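Local coordinates for protein Xaa-Pro dipeptidase (Lactobacillus brevis, PDB 3I7M) that probably cleaves Xaa-Pro dipeptides as a manganese-dependent M24B metallopeptidase, and is represented here by its creatinase/prolidase-type N-terminal domain alone, at residues 23-28 and 103-108; 41-46 and 55-60; 47-52 and 95-100; 51-56 and 71-76. All coordinates share one frame; numbering follows the deposited sequence.

In the fold
All four contacts lie on or beside one mixed sheet of the N-terminal domain. Interaction 2 pairs strands 45-48 and 55-59, and interaction 4 carries the sheet on to 75-78; they share F55 and I56, and their centres lie about 12 Å apart. Interaction 3 continues from the hairpin into its turn, its centre about 11 Å from that of interaction 4, with V47 N to F55 O at 2.9 Å joining the two. Interaction 1 starts at the end of strand 20-23, about 13 Å from interaction 2 centre to centre; L23 N reaches L46 O at 2.8 Å. The metallopeptidase domain of the full protein, which would probably hold the manganese, is not part of this fragment.

Interaction 1 (23-28 and 103-108); sequences LSNPKT and AIEKGQ
The carboxylate of E105 is gripped at both oxygens by residues 24-28. S24 N meets OE1 at 2.9 Å nearly along its C-O axis, whereas N25 N comes to the same oxygen from above the carboxylate plane, 43° out of it, in a straighter bond. T28 OG1 donates to the syn lone pair of OE2 at 2.6 Å, and a water that donates to OE2 is held in turn by N25 ND2. The amide of N25 is tilted 39° to this carboxylate but is nearly parallel to that of Q108, with N25 CG 4.0 Å from Q108 CG. In the plane of its own amide, Q108 NE2 donates to S24 OG at 2.6 Å. N25 is the N-cap of helix 26-33: with CG anti to the backbone N (chi1 -175°), its OD1 accepts from K27 N at 3.1 Å. E105 thus sits at a helix N-terminus, just past parallel strands 20-23 and 101-104, and the helix end would be expected to favour its negative charge. With an alanine at E105, the amides of S24 and N25 would probably lose their common acceptor and the T28 hydroxyl its own. A second water bridges S24 OG and E105 N. On the hydrocarbon side, E105 CG rests 3.8 Å from L23 CD2. I130 and I134 also touch E105.

Interaction 2 (41-46 and 55-60); sequences ERVLAL and FIFAPA
L46 and I56 meet at an angle, the branch point CG of L46 lying 3.7 Å from I56 CG1. They face each other as a non-hydrogen-bonded antiparallel pair. The other branch of I56 turns to L44: CG2 is 4.2 Å from L44 CD1, and the same leucine methyl comes within 3.7 Å of A58 CB. L44 gets there with CG anti to the backbone N (chi1 170°), which lets CD1 reach across to the neighbouring strand. Cutting I56 back to an alanine is likely to open a gap between L44 and L46 and to leave L46 CG without its partner. A45 and F57 point to the other face of the sheet, as a hydrogen-bonded pair with two bonds of 2.8 Å, A45 N to F57 O and F57 N to A45 O. V43 CG1 lies loosely against F57 CD2. One step further the ladder stops, because P59 has no N-H to offer: V43 O is buried without a hydrogen-bonding partner, with P59 CD 3.4 Å away. Beyond it R42 CB leans obliquely on P59 CG at 3.8 Å, while the R42 guanidinium reaches on to a salt bridge with D80. Helix 26-33 adds I29 and T33 over L46, L44 and I56. The arrangement is a beta hairpin of strands 45-48 and 55-59, set inside the mixed sheet of the creatinase/prolidase N-terminal domain.

Interaction 3 (47-52 and 95-100); sequences VVFPDQ and RHVNPE
Q52 NE2 donates to R95 O at 3.1 Å in an almost perfectly straight bond (175°), the carbonyl oxygen lying in the plane of the Q52 amide. At the other end of that amide, OE1 lies 3.3 Å from R95 CB and near a water that probably donates to it and accepts from R95 NE at 3.0 Å. Q52 lies along R95 from its carbonyl to the water at NE, its own chain extended beyond CG. The first torsion of Q52 (chi1 65°) places CG between the backbone N and the carbonyl carbon, and the amide carbon CD then comes over one face of the F49 ring, offset toward the rim. F49 and R95 cross at about a right angle as side chains, yet ring and guanidinium planes are only 7° apart; the closest touch is F49 CE2 to R95 CD at 3.6 Å. V97 adds one methyl against Q52 and F49: CG2 is 3.6 Å from Q52 NE2 and 3.8 Å from F49 CE1. This surface joins the end of strand 45-48 to the loop after helix 84-94; that helix ends in a Schellman motif with H96, at positive phi, as its C-prime residue. R95 NH1 bonds back to Q91 on the helix. A flip of the Q52 amide would set OE1 against R95 O, two acceptors, so the amide is probably held in this orientation, tying the hairpin turn to the helix end.

Interaction 4 (51-56 and 71-76); sequences DQDPFI and WQFPVI
I56 can be followed outward onto W71. Its CB stands 4.1 Å from P74 O; CG2 approaches V75 CG1, the two side chains lying side by side and pointing the same way; CG1 reaches W71 CZ2 at 3.6 Å. At the tip, CD1 sits over the five-membered ring of W71, 3.6 Å from its centroid and 14° off the normal, a CH-pi contact. F73 CD2 lies over the opposite face of that indole, near the rim. W71 is held in place by its NE1, which donates to P74 O at 3.1 Å; I56 N donates to the same oxygen at 3.0 Å from the other face of the carbonyl plane. I76 N to I56 O completes the parallel ladder. Towards the turn, P54 touches two rings: CG meets W71 CH2 at 3.7 Å, while CD stands over the centre of the F73 ring in a second CH-pi contact. F55 CD1 meets I76 CD1 at 3.5 Å. Strands 55-59 and 75-78 are the parallel pair of a beta-alpha-beta unit whose connecting helix, 63-67, packs I66 on both I56 and V75; L6 of helix 5-15 touches W71 and F73, and L46 of strand 45-48 touches W71.

Interaction 1 (23-28 and 103-108)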
loop_
_atom_site.group_PDB
_atom_site.type_symbol
_atom_site.label_atom_id
_atom_site.label_comp_id
_atom_site.label_asym_id
_atom_site.label_seq_id
_atom_site.Cartn_x
_atom_site.Cartn_y
_atom_site.Cartn_z
ATOM N N LEU A 23 0.618 -1.544 -2.358
ATOM C CA LEU A 23 1.173 -0.956 -3.603
ATOM C C LEU A 23 2.293 0.012 -3.225
ATOM O O LEU A 23 2.095 0.881 -2.332
ATOM C CB LEU A 23 0.079 -0.240 -4.330
ATOM C CG LEU A 23 -1.055 -1.148 -4.797
ATOM C CD1 LEU A 23 -2.101 -0.248 -5.474
ATOM C CD2 LEU A 23 -0.631 -2.307 -5.676
ATOM N N SER A 24 3.437 -0.207 -3.854
ATOM C CA SER A 24 4.669 0.565 -3.582
ATOM C C SER A 24 5.275 1.198 -4.809
ATOM O O SER A 24 6.257 1.970 -4.654
ATOM C CB SER A 24 5.691 -0.387 -2.933
ATOM O OG SER A 24 5.935 -1.519 -3.783
ATOM N N ASN A 25 4.862 0.813 -6.014
ATOM C CA ASN A 25 5.490 1.311 -7.233
ATOM C C ASN A 25 5.026 2.753 -7.446
ATOM O O ASN A 25 3.850 2.950 -7.593
ATOM C CB ASN A 25 5.151 0.379 -8.410
ATOM C CG ASN A 25 5.831 0.728 -9.685
ATOM O OD1 ASN A 25 6.447 1.808 -9.831
ATOM N ND2 ASN A 25 5.779 -0.185 -10.612
ATOM N N PRO A 26 5.968 3.721 -7.464
ATOM C CA PRO A 26 5.486 5.101 -7.635
ATOM C C PRO A 26 4.679 5.258 -8.941
ATOM O O PRO A 26 3.792 6.101 -8.989
ATOM C CB PRO A 26 6.753 5.930 -7.696
ATOM C CG PRO A 26 7.845 5.071 -7.105
ATOM C CD PRO A 26 7.422 3.639 -7.244
ATOM N N LYS A 27 5.002 4.507 -9.974
ATOM C CA LYS A 27 4.218 4.578 -11.254
ATOM C C LYS A 27 2.809 4.099 -11.041
ATOM O O LYS A 27 1.858 4.636 -11.608
ATOM C CB LYS A 27 4.884 3.770 -12.335
ATOM C CG LYS A 27 6.279 4.276 -12.789
ATOM C CD LYS A 27 6.228 5.529 -13.687
ATOM C CE LYS A 27 7.649 6.094 -13.960
ATOM N NZ LYS A 27 7.678 7.431 -14.700
ATOM N N THR A 28 2.609 3.062 -10.216
ATOM C CA THR A 28 1.270 2.607 -9.916
ATOM C C THR A 28 0.513 3.641 -9.097
ATOM O O THR A 28 -0.657 3.924 -9.363
ATOM C CB THR A 28 1.345 1.292 -9.122
ATOM O OG1 THR A 28 2.094 0.392 -9.912
ATOM C CG2 THR A 28 -0.053 0.743 -8.849
ATOM N N ALA A 103 -0.795 -9.279 -1.093
ATOM C CA ALA A 103 -0.297 -9.066 -2.436
ATOM C C ALA A 103 0.595 -7.835 -2.450
ATOM O O ALA A 103 0.308 -6.843 -1.766
ATOM C CB ALA A 103 -1.462 -8.854 -3.377
ATOM N N ILE A 104 1.689 -7.960 -3.188
ATOM C CA ILE A 104 2.659 -6.869 -3.371
ATOM C C ILE A 104 3.009 -6.769 -4.871
ATOM O O ILE A 104 2.692 -7.692 -5.654
ATOM C CB ILE A 104 3.931 -7.030 -2.514
ATOM C CG1 ILE A 104 4.495 -8.426 -2.656
ATOM C CG2 ILE A 104 3.587 -6.706 -1.047
ATOM C CD1 ILE A 104 5.883 -8.555 -2.153
ATOM N N GLU A 105 3.699 -5.728 -5.271
ATOM C CA GLU A 105 4.197 -5.522 -6.614
ATOM C C GLU A 105 5.630 -6.046 -6.587
ATOM O O GLU A 105 6.626 -5.326 -6.392
ATOM C CB GLU A 105 4.198 -4.024 -6.959
ATOM C CG GLU A 105 2.766 -3.512 -6.981
ATOM C CD GLU A 105 2.720 -2.074 -7.399
ATOM O OE1 GLU A 105 2.835 -1.179 -6.520
ATOM O OE2 GLU A 105 2.507 -1.814 -8.606
ATOM N N LYS A 106 5.766 -7.335 -6.817
ATOM C CA LYS A 106 7.055 -7.996 -6.601
ATOM C C LYS A 106 8.115 -7.565 -7.572
ATOM O O LYS A 106 9.311 -7.656 -7.293
ATOM C CB LYS A 106 6.910 -9.515 -6.679
ATOM C CG LYS A 106 6.061 -10.012 -5.558
ATOM C CD LYS A 106 6.073 -11.565 -5.404
ATOM C CE LYS A 106 5.425 -12.031 -4.099
ATOM N NZ LYS A 106 5.458 -13.585 -3.963
ATOM N N GLY A 107 7.768 -7.103 -8.769
ATOM C CA GLY A 107 8.768 -6.625 -9.697
ATOM C C GLY A 107 9.483 -5.379 -9.263
ATOM O O GLY A 107 10.601 -5.098 -9.734
ATOM N N GLN A 108 8.899 -4.622 -8.351
ATOM C CA GLN A 108 9.446 -3.348 -7.880
ATOM C C GLN A 108 9.863 -3.395 -6.413
ATOM O O GLN A 108 10.848 -2.722 -6.073
ATOM C CB GLN A 108 8.429 -2.205 -8.152
ATOM C CG GLN A 108 8.895 -0.831 -7.680
ATOM C CD GLN A 108 8.617 -0.509 -6.253
ATOM O OE1 GLN A 108 9.229 0.457 -5.680
ATOM N NE2 GLN A 108 7.673 -1.142 -5.735
HETATM O O HOH W 1 4.313 -3.731 -3.328
HETATM O O HOH W 2 4.148 -2.664 -10.472
#

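Interaction 2 (41-46 and 55-60)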
loop_
_atom_site.group_PDB
_atom_site.type_symbol
_atom_site.label_atom_id
_atom_site.label_comp_id
_atom_site.label_asym_id
_atom_site.label_seq_id
_atom_site.Cartn_x
_atom_site.Cartn_y
_atom_site.Cartn_z
ATOM N N GLU A 41 14.114 7.013 -0.767
ATOM C CA GLU A 41 14.520 6.163 0.338
ATOM C C GLU A 41 13.369 6.030 1.330
ATOM O O GLU A 41 13.208 4.991 1.939
ATOM C CB GLU A 41 15.795 6.663 0.991
ATOM C CG GLU A 41 16.938 6.961 -0.016
ATOM C CD GLU A 41 18.301 6.439 0.420
ATOM O OE1 GLU A 41 18.470 6.075 1.608
ATOM O OE2 GLU A 41 19.208 6.396 -0.436
ATOM N N ARG A 42 12.506 7.040 1.439
ATOM C CA ARG A 42 11.397 6.962 2.374
ATOM C C ARG A 42 10.258 6.053 1.869
ATOM O O ARG A 42 10.360 5.416 0.812
ATOM C CB ARG A 42 10.913 8.343 2.781
ATOM C CG ARG A 42 11.872 9.065 3.828
ATOM C CD ARG A 42 11.420 10.505 4.006
ATOM N NE ARG A 42 12.313 11.410 4.701
ATOM C CZ ARG A 42 13.461 11.795 4.195
ATOM N NH1 ARG A 42 14.196 12.690 4.823
ATOM N NH2 ARG A 42 13.858 11.325 3.033
ATOM N N VAL A 43 9.202 5.962 2.645
ATOM C CA VAL A 43 8.173 4.956 2.415
ATOM C C VAL A 43 6.894 5.651 1.962
ATOM O O VAL A 43 6.308 6.509 2.666
ATOM C CB VAL A 43 7.918 4.095 3.671
ATOM C CG1 VAL A 43 6.766 3.080 3.416
ATOM C CG2 VAL A 43 9.153 3.432 4.129
ATOM N N LEU A 44 6.444 5.344 0.751
ATOM C CA LEU A 44 5.174 5.788 0.174
ATOM C C LEU A 44 4.413 4.542 -0.259
ATOM O O LEU A 44 4.995 3.705 -0.987
ATOM C CB LEU A 44 5.419 6.666 -1.017
ATOM C CG LEU A 44 4.218 7.037 -1.885
ATOM C CD1 LEU A 44 3.254 8.000 -1.149
ATOM C CD2 LEU A 44 4.642 7.631 -3.223
ATOM N N ALA A 45 3.197 4.385 0.227
ATOM C CA ALA A 45 2.433 3.173 -0.102
ATOM C C ALA A 45 0.984 3.487 -0.224
ATOM O O ALA A 45 0.472 4.447 0.370
ATOM C CB ALA A 45 2.641 2.137 1.051
ATOM N N LEU A 46 0.292 2.642 -0.964
ATOM C CA LEU A 46 -1.161 2.698 -1.100
ATOM C C LEU A 46 -1.691 1.306 -0.757
ATOM O O LEU A 46 -1.285 0.331 -1.392
ATOM C CB LEU A 46 -1.570 3.165 -2.487
ATOM C CG LEU A 46 -3.011 3.622 -2.670
ATOM C CD1 LEU A 46 -3.127 4.435 -3.974
ATOM C CD2 LEU A 46 -3.886 2.409 -2.673
ATOM N N PHE A 55 -6.073 3.305 2.083
ATOM C CA PHE A 55 -5.403 4.479 2.609
ATOM C C PHE A 55 -4.058 4.622 1.914
ATOM O O PHE A 55 -3.499 3.666 1.345
ATOM C CB PHE A 55 -5.230 4.450 4.116
ATOM C CG PHE A 55 -4.314 3.411 4.659
ATOM C CD1 PHE A 55 -2.953 3.640 4.833
ATOM C CD2 PHE A 55 -4.825 2.196 5.068
ATOM C CE1 PHE A 55 -2.120 2.665 5.349
ATOM C CE2 PHE A 55 -4.041 1.216 5.628
ATOM C CZ PHE A 55 -2.654 1.453 5.792
ATOM N N ILE A 56 -3.514 5.820 1.939
ATOM C CA ILE A 56 -2.153 6.099 1.509
ATOM C C ILE A 56 -1.306 6.385 2.747
ATOM O O ILE A 56 -1.769 7.031 3.711
ATOM C CB ILE A 56 -2.084 7.256 0.522
ATOM C CG1 ILE A 56 -2.697 6.790 -0.760
ATOM C CG2 ILE A 56 -0.663 7.762 0.292
ATOM C CD1 ILE A 56 -2.826 7.911 -1.797
ATOM N N PHE A 57 -0.052 5.929 2.732
ATOM C CA PHE A 57 0.923 6.190 3.789
ATOM C C PHE A 57 2.120 6.856 3.141
ATOM O O PHE A 57 2.595 6.418 2.082
ATOM C CB PHE A 57 1.352 4.888 4.455
ATOM C CG PHE A 57 2.196 5.087 5.626
ATOM C CD1 PHE A 57 1.637 5.246 6.897
ATOM C CD2 PHE A 57 3.589 5.119 5.527
ATOM C CE1 PHE A 57 2.458 5.470 8.020
ATOM C CE2 PHE A 57 4.354 5.343 6.687
ATOM C CZ PHE A 57 3.743 5.509 7.881
ATOM N N ALA A 58 2.585 7.999 3.674
ATOM C CA ALA A 58 3.565 8.801 3.029
ATOM C C ALA A 58 4.398 9.567 3.996
ATOM O O ALA A 58 3.971 9.782 5.119
ATOM C CB ALA A 58 2.907 9.796 2.070
ATOM N N PRO A 59 5.556 10.095 3.571
ATOM C CA PRO A 59 6.267 11.069 4.409
ATOM C C PRO A 59 5.379 12.266 4.676
ATOM O O PRO A 59 4.625 12.698 3.822
ATOM C CB PRO A 59 7.502 11.396 3.603
ATOM C CG PRO A 59 7.627 10.208 2.540
ATOM C CD PRO A 59 6.241 9.840 2.277
ATOM N N ALA A 60 5.468 12.802 5.896
ATOM C CA ALA A 60 4.619 13.897 6.336
ATOM C C ALA A 60 4.577 15.080 5.365
ATOM O O ALA A 60 3.496 15.630 5.137
ATOM C CB ALA A 60 5.056 14.352 7.707
#

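Interaction 3 (47-52 and 95-100)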
loop_
_atom_site.group_PDB
_atom_site.type_symbol
_atom_site.label_atom_id
_atom_site.label_comp_id
_atom_site.label_asym_id
_atom_site.label_seq_id
_atom_site.Cartn_x
_atom_site.Cartn_y
_atom_site.Cartn_z
ATOM N N VAL A 47 -2.485 1.195 0.291
ATOM C CA VAL A 47 -2.958 -0.080 0.825
ATOM C C VAL A 47 -4.409 -0.244 0.501
ATOM O O VAL A 47 -5.218 0.627 0.771
ATOM C CB VAL A 47 -2.748 -0.176 2.316
ATOM C CG1 VAL A 47 -3.311 -1.495 2.884
ATOM C CG2 VAL A 47 -1.234 0.033 2.593
ATOM N N VAL A 48 -4.721 -1.359 -0.133
ATOM C CA VAL A 48 -6.068 -1.630 -0.619
ATOM C C VAL A 48 -6.580 -2.931 0.072
ATOM O O VAL A 48 -5.848 -3.905 0.283
ATOM C CB VAL A 48 -6.077 -1.884 -2.133
ATOM C CG1 VAL A 48 -7.512 -2.256 -2.722
ATOM C CG2 VAL A 48 -5.492 -0.693 -2.904
ATOM N N PHE A 49 -7.859 -2.904 0.493
ATOM C CA PHE A 49 -8.480 -4.029 1.161
ATOM C C PHE A 49 -9.581 -4.566 0.300
ATOM O O PHE A 49 -10.130 -3.858 -0.545
ATOM C CB PHE A 49 -9.066 -3.573 2.518
ATOM C CG PHE A 49 -8.028 -3.055 3.466
ATOM C CD1 PHE A 49 -7.254 -3.930 4.203
ATOM C CD2 PHE A 49 -7.790 -1.698 3.592
ATOM C CE1 PHE A 49 -6.263 -3.496 5.082
ATOM C CE2 PHE A 49 -6.808 -1.215 4.474
ATOM C CZ PHE A 49 -6.018 -2.122 5.211
ATOM N N PRO A 50 -9.957 -5.802 0.579
ATOM C CA PRO A 50 -10.997 -6.402 -0.267
ATOM C C PRO A 50 -12.389 -5.890 0.022
ATOM O O PRO A 50 -13.289 -5.988 -0.860
ATOM C CB PRO A 50 -10.934 -7.865 0.089
ATOM C CG PRO A 50 -10.290 -7.981 1.416
ATOM C CD PRO A 50 -9.302 -6.771 1.445
ATOM N N ASP A 51 -12.583 -5.357 1.217
ATOM C CA ASP A 51 -13.931 -5.080 1.700
ATOM C C ASP A 51 -14.064 -3.805 2.532
ATOM O O ASP A 51 -15.058 -3.607 3.263
ATOM C CB ASP A 51 -14.391 -6.311 2.485
ATOM C CG ASP A 51 -13.549 -6.552 3.716
ATOM O OD1 ASP A 51 -12.476 -5.877 3.870
ATOM O OD2 ASP A 51 -13.937 -7.477 4.490
ATOM N N GLN A 52 -13.117 -2.883 2.369
ATOM C CA GLN A 52 -13.159 -1.621 3.107
ATOM C C GLN A 52 -12.245 -0.631 2.428
ATOM O O GLN A 52 -11.560 -1.013 1.482
ATOM C CB GLN A 52 -12.811 -1.842 4.580
ATOM C CG GLN A 52 -11.382 -2.322 4.837
ATOM C CD GLN A 52 -11.019 -2.342 6.310
ATOM O OE1 GLN A 52 -10.984 -1.281 6.991
ATOM N NE2 GLN A 52 -10.775 -3.500 6.818
ATOM N N ARG A 95 -7.864 -1.269 11.454
ATOM C CA ARG A 95 -8.900 -1.586 10.500
ATOM C C ARG A 95 -9.327 -3.049 10.656
ATOM O O ARG A 95 -10.049 -3.589 9.821
ATOM C CB ARG A 95 -8.400 -1.290 9.072
ATOM C CG ARG A 95 -8.405 0.176 8.825
ATOM C CD ARG A 95 -7.683 0.507 7.519
ATOM N NE ARG A 95 -7.837 1.879 7.115
ATOM C CZ ARG A 95 -7.170 2.898 7.641
ATOM N NH1 ARG A 95 -6.255 2.715 8.602
ATOM N NH2 ARG A 95 -7.353 4.123 7.147
ATOM N N HIS A 96 -8.908 -3.650 11.759
ATOM C CA HIS A 96 -9.315 -5.007 12.149
ATOM C C HIS A 96 -8.860 -6.080 11.206
ATOM O O HIS A 96 -9.539 -7.110 11.038
ATOM C CB HIS A 96 -10.830 -5.052 12.391
ATOM C CG HIS A 96 -11.322 -3.938 13.265
ATOM N ND1 HIS A 96 -10.953 -3.821 14.591
ATOM C CD2 HIS A 96 -12.076 -2.847 12.988
ATOM C CE1 HIS A 96 -11.492 -2.728 15.101
ATOM N NE2 HIS A 96 -12.176 -2.117 14.149
ATOM N N VAL A 97 -7.680 -5.880 10.609
ATOM C CA VAL A 97 -7.094 -6.837 9.715
ATOM C C VAL A 97 -5.848 -7.423 10.327
ATOM O O VAL A 97 -4.925 -6.696 10.749
ATOM C CB VAL A 97 -6.772 -6.202 8.337
ATOM C CG1 VAL A 97 -5.915 -7.189 7.502
ATOM C CG2 VAL A 97 -8.039 -5.730 7.628
ATOM N N ASN A 98 -5.821 -8.751 10.427
ATOM C CA ASN A 98 -4.626 -9.492 10.811
ATOM C C ASN A 98 -4.256 -10.214 9.549
ATOM O O ASN A 98 -4.831 -11.278 9.254
ATOM C CB ASN A 98 -4.910 -10.480 11.947
ATOM C CG ASN A 98 -3.705 -11.359 12.303
ATOM O OD1 ASN A 98 -2.564 -11.085 11.938
ATOM N ND2 ASN A 98 -3.974 -12.420 13.076
ATOM N N PRO A 99 -3.324 -9.640 8.759
ATOM C CA PRO A 99 -3.199 -10.158 7.389
ATOM C C PRO A 99 -2.639 -11.545 7.249
ATOM O O PRO A 99 -1.628 -11.933 7.894
ATOM C CB PRO A 99 -2.273 -9.157 6.697
ATOM C CG PRO A 99 -1.565 -8.474 7.743
ATOM C CD PRO A 99 -2.463 -8.465 8.982
ATOM N N GLU A 100 -3.273 -12.303 6.382
ATOM C CA GLU A 100 -2.759 -13.611 6.008
ATOM C C GLU A 100 -2.122 -13.449 4.643
ATOM O O GLU A 100 -0.991 -12.943 4.590
ATOM C CB GLU A 100 -3.863 -14.669 6.066
ATOM C CG GLU A 100 -4.296 -14.907 7.526
ATOM C CD GLU A 100 -5.283 -16.041 7.711
ATOM O OE1 GLU A 100 -5.412 -16.904 6.828
ATOM O OE2 GLU A 100 -5.926 -16.038 8.779
HETATM O O HOH W 3 -10.392 1.055 5.797
#

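Interaction 4 (51-56 and 71-76)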
loop_
_atom_site.group_PDB
_atom_site.type_symbol
_atom_site.label_atom_id
_atom_site.label_comp_id
_atom_site.label_asym_id
_atom_site.label_seq_id
_atom_site.Cartn_x
_atom_site.Cartn_y
_atom_site.Cartn_z
ATOM N N ASP A 51 -12.583 -5.357 1.217
ATOM C CA ASP A 51 -13.931 -5.080 1.700
ATOM C C ASP A 51 -14.064 -3.805 2.532
ATOM O O ASP A 51 -15.058 -3.607 3.263
ATOM C CB ASP A 51 -14.391 -6.311 2.485
ATOM C CG ASP A 51 -13.549 -6.552 3.716
ATOM O OD1 ASP A 51 -12.476 -5.877 3.870
ATOM O OD2 ASP A 51 -13.937 -7.477 4.490
ATOM N N GLN A 52 -13.117 -2.883 2.369
ATOM C CA GLN A 52 -13.159 -1.621 3.107
ATOM C C GLN A 52 -12.245 -0.631 2.428
ATOM O O GLN A 52 -11.560 -1.013 1.482
ATOM C CB GLN A 52 -12.811 -1.842 4.580
ATOM C CG GLN A 52 -11.382 -2.322 4.837
ATOM C CD GLN A 52 -11.019 -2.342 6.310
ATOM O OE1 GLN A 52 -10.984 -1.281 6.991
ATOM N NE2 GLN A 52 -10.775 -3.500 6.818
ATOM N N ASP A 53 -12.283 0.616 2.861
ATOM C CA ASP A 53 -11.620 1.696 2.197
ATOM C C ASP A 53 -10.083 1.577 2.288
ATOM O O ASP A 53 -9.531 1.070 3.292
ATOM C CB ASP A 53 -12.021 3.039 2.812
ATOM C CG ASP A 53 -13.471 3.445 2.499
ATOM O OD1 ASP A 53 -14.152 2.804 1.639
ATOM O OD2 ASP A 53 -13.808 4.480 3.093
ATOM N N PRO A 54 -9.436 2.077 1.229
ATOM C CA PRO A 54 -7.966 2.076 1.206
ATOM C C PRO A 54 -7.392 3.248 1.990
ATOM O O PRO A 54 -8.132 4.114 2.454
ATOM C CB PRO A 54 -7.643 2.255 -0.247
ATOM C CG PRO A 54 -8.771 3.201 -0.750
ATOM C CD PRO A 54 -9.998 2.715 0.031
ATOM N N PHE A 55 -6.073 3.305 2.083
ATOM C CA PHE A 55 -5.403 4.479 2.609
ATOM C C PHE A 55 -4.058 4.622 1.914
ATOM O O PHE A 55 -3.499 3.666 1.345
ATOM C CB PHE A 55 -5.230 4.450 4.116
ATOM C CG PHE A 55 -4.314 3.411 4.659
ATOM C CD1 PHE A 55 -2.953 3.640 4.833
ATOM C CD2 PHE A 55 -4.825 2.196 5.068
ATOM C CE1 PHE A 55 -2.120 2.665 5.349
ATOM C CE2 PHE A 55 -4.041 1.216 5.628
ATOM C CZ PHE A 55 -2.654 1.453 5.792
ATOM N N ILE A 56 -3.514 5.820 1.939
ATOM C CA ILE A 56 -2.153 6.099 1.509
ATOM C C ILE A 56 -1.306 6.385 2.747
ATOM O O ILE A 56 -1.769 7.031 3.711
ATOM C CB ILE A 56 -2.084 7.256 0.522
ATOM C CG1 ILE A 56 -2.697 6.790 -0.760
ATOM C CG2 ILE A 56 -0.663 7.762 0.292
ATOM C CD1 ILE A 56 -2.826 7.911 -1.797
ATOM N N TRP A 71 -7.816 12.727 -3.593
ATOM C CA TRP A 71 -7.890 11.403 -3.086
ATOM C C TRP A 71 -8.831 11.523 -1.910
ATOM O O TRP A 71 -8.660 12.355 -1.026
ATOM C CB TRP A 71 -6.440 11.007 -2.669
ATOM C CG TRP A 71 -6.305 9.738 -1.839
ATOM C CD1 TRP A 71 -6.194 9.703 -0.487
ATOM C CD2 TRP A 71 -6.421 8.360 -2.281
ATOM N NE1 TRP A 71 -6.141 8.377 -0.046
ATOM C CE2 TRP A 71 -6.241 7.555 -1.134
ATOM C CE3 TRP A 71 -6.549 7.729 -3.527
ATOM C CZ2 TRP A 71 -6.261 6.163 -1.192
ATOM C CZ3 TRP A 71 -6.582 6.335 -3.560
ATOM C CH2 TRP A 71 -6.427 5.584 -2.407
ATOM N N GLN A 72 -9.840 10.653 -1.949
ATOM C CA GLN A 72 -11.014 10.710 -1.083
ATOM C C GLN A 72 -10.866 9.933 0.211
ATOM O O GLN A 72 -11.815 9.855 1.016
ATOM C CB GLN A 72 -12.240 10.173 -1.849
ATOM C CG GLN A 72 -12.053 10.062 -3.389
ATOM C CD GLN A 72 -10.960 9.060 -3.748
ATOM O OE1 GLN A 72 -10.350 9.097 -4.817
ATOM N NE2 GLN A 72 -10.668 8.196 -2.813
ATOM N N PHE A 73 -9.701 9.292 0.389
ATOM C CA PHE A 73 -9.535 8.419 1.510
ATOM C C PHE A 73 -8.384 8.900 2.371
ATOM O O PHE A 73 -7.742 9.933 2.004
ATOM C CB PHE A 73 -9.293 7.014 0.974
ATOM C CG PHE A 73 -10.362 6.523 -0.018
ATOM C CD1 PHE A 73 -11.612 6.170 0.445
ATOM C CD2 PHE A 73 -10.090 6.406 -1.361
ATOM C CE1 PHE A 73 -12.595 5.719 -0.400
ATOM C CE2 PHE A 73 -11.056 5.932 -2.257
ATOM C CZ PHE A 73 -12.320 5.582 -1.768
ATOM N N PRO A 74 -8.180 8.246 3.531
ATOM C CA PRO A 74 -7.113 8.741 4.403
ATOM C C PRO A 74 -5.694 8.760 3.802
ATOM O O PRO A 74 -5.344 7.958 2.920
ATOM C CB PRO A 74 -7.210 7.875 5.608
ATOM C CG PRO A 74 -8.632 7.444 5.619
ATOM C CD PRO A 74 -8.977 7.232 4.219
ATOM N N VAL A 75 -4.948 9.757 4.223
ATOM C CA VAL A 75 -3.519 9.876 3.977
ATOM C C VAL A 75 -2.832 10.061 5.303
ATOM O O VAL A 75 -3.063 11.089 6.026
ATOM C CB VAL A 75 -3.146 11.021 3.027
ATOM C CG1 VAL A 75 -1.619 10.968 2.715
ATOM C CG2 VAL A 75 -3.983 11.078 1.714
ATOM N N ILE A 76 -1.958 9.128 5.653
ATOM C CA ILE A 76 -1.308 9.047 6.909
ATOM C C ILE A 76 0.152 9.375 6.708
ATOM O O ILE A 76 0.834 8.768 5.895
ATOM C CB ILE A 76 -1.403 7.618 7.545
ATOM C CG1 ILE A 76 -2.873 7.223 7.763
ATOM C CG2 ILE A 76 -0.653 7.518 8.842
ATOM C CD1 ILE A 76 -3.500 6.608 6.577
#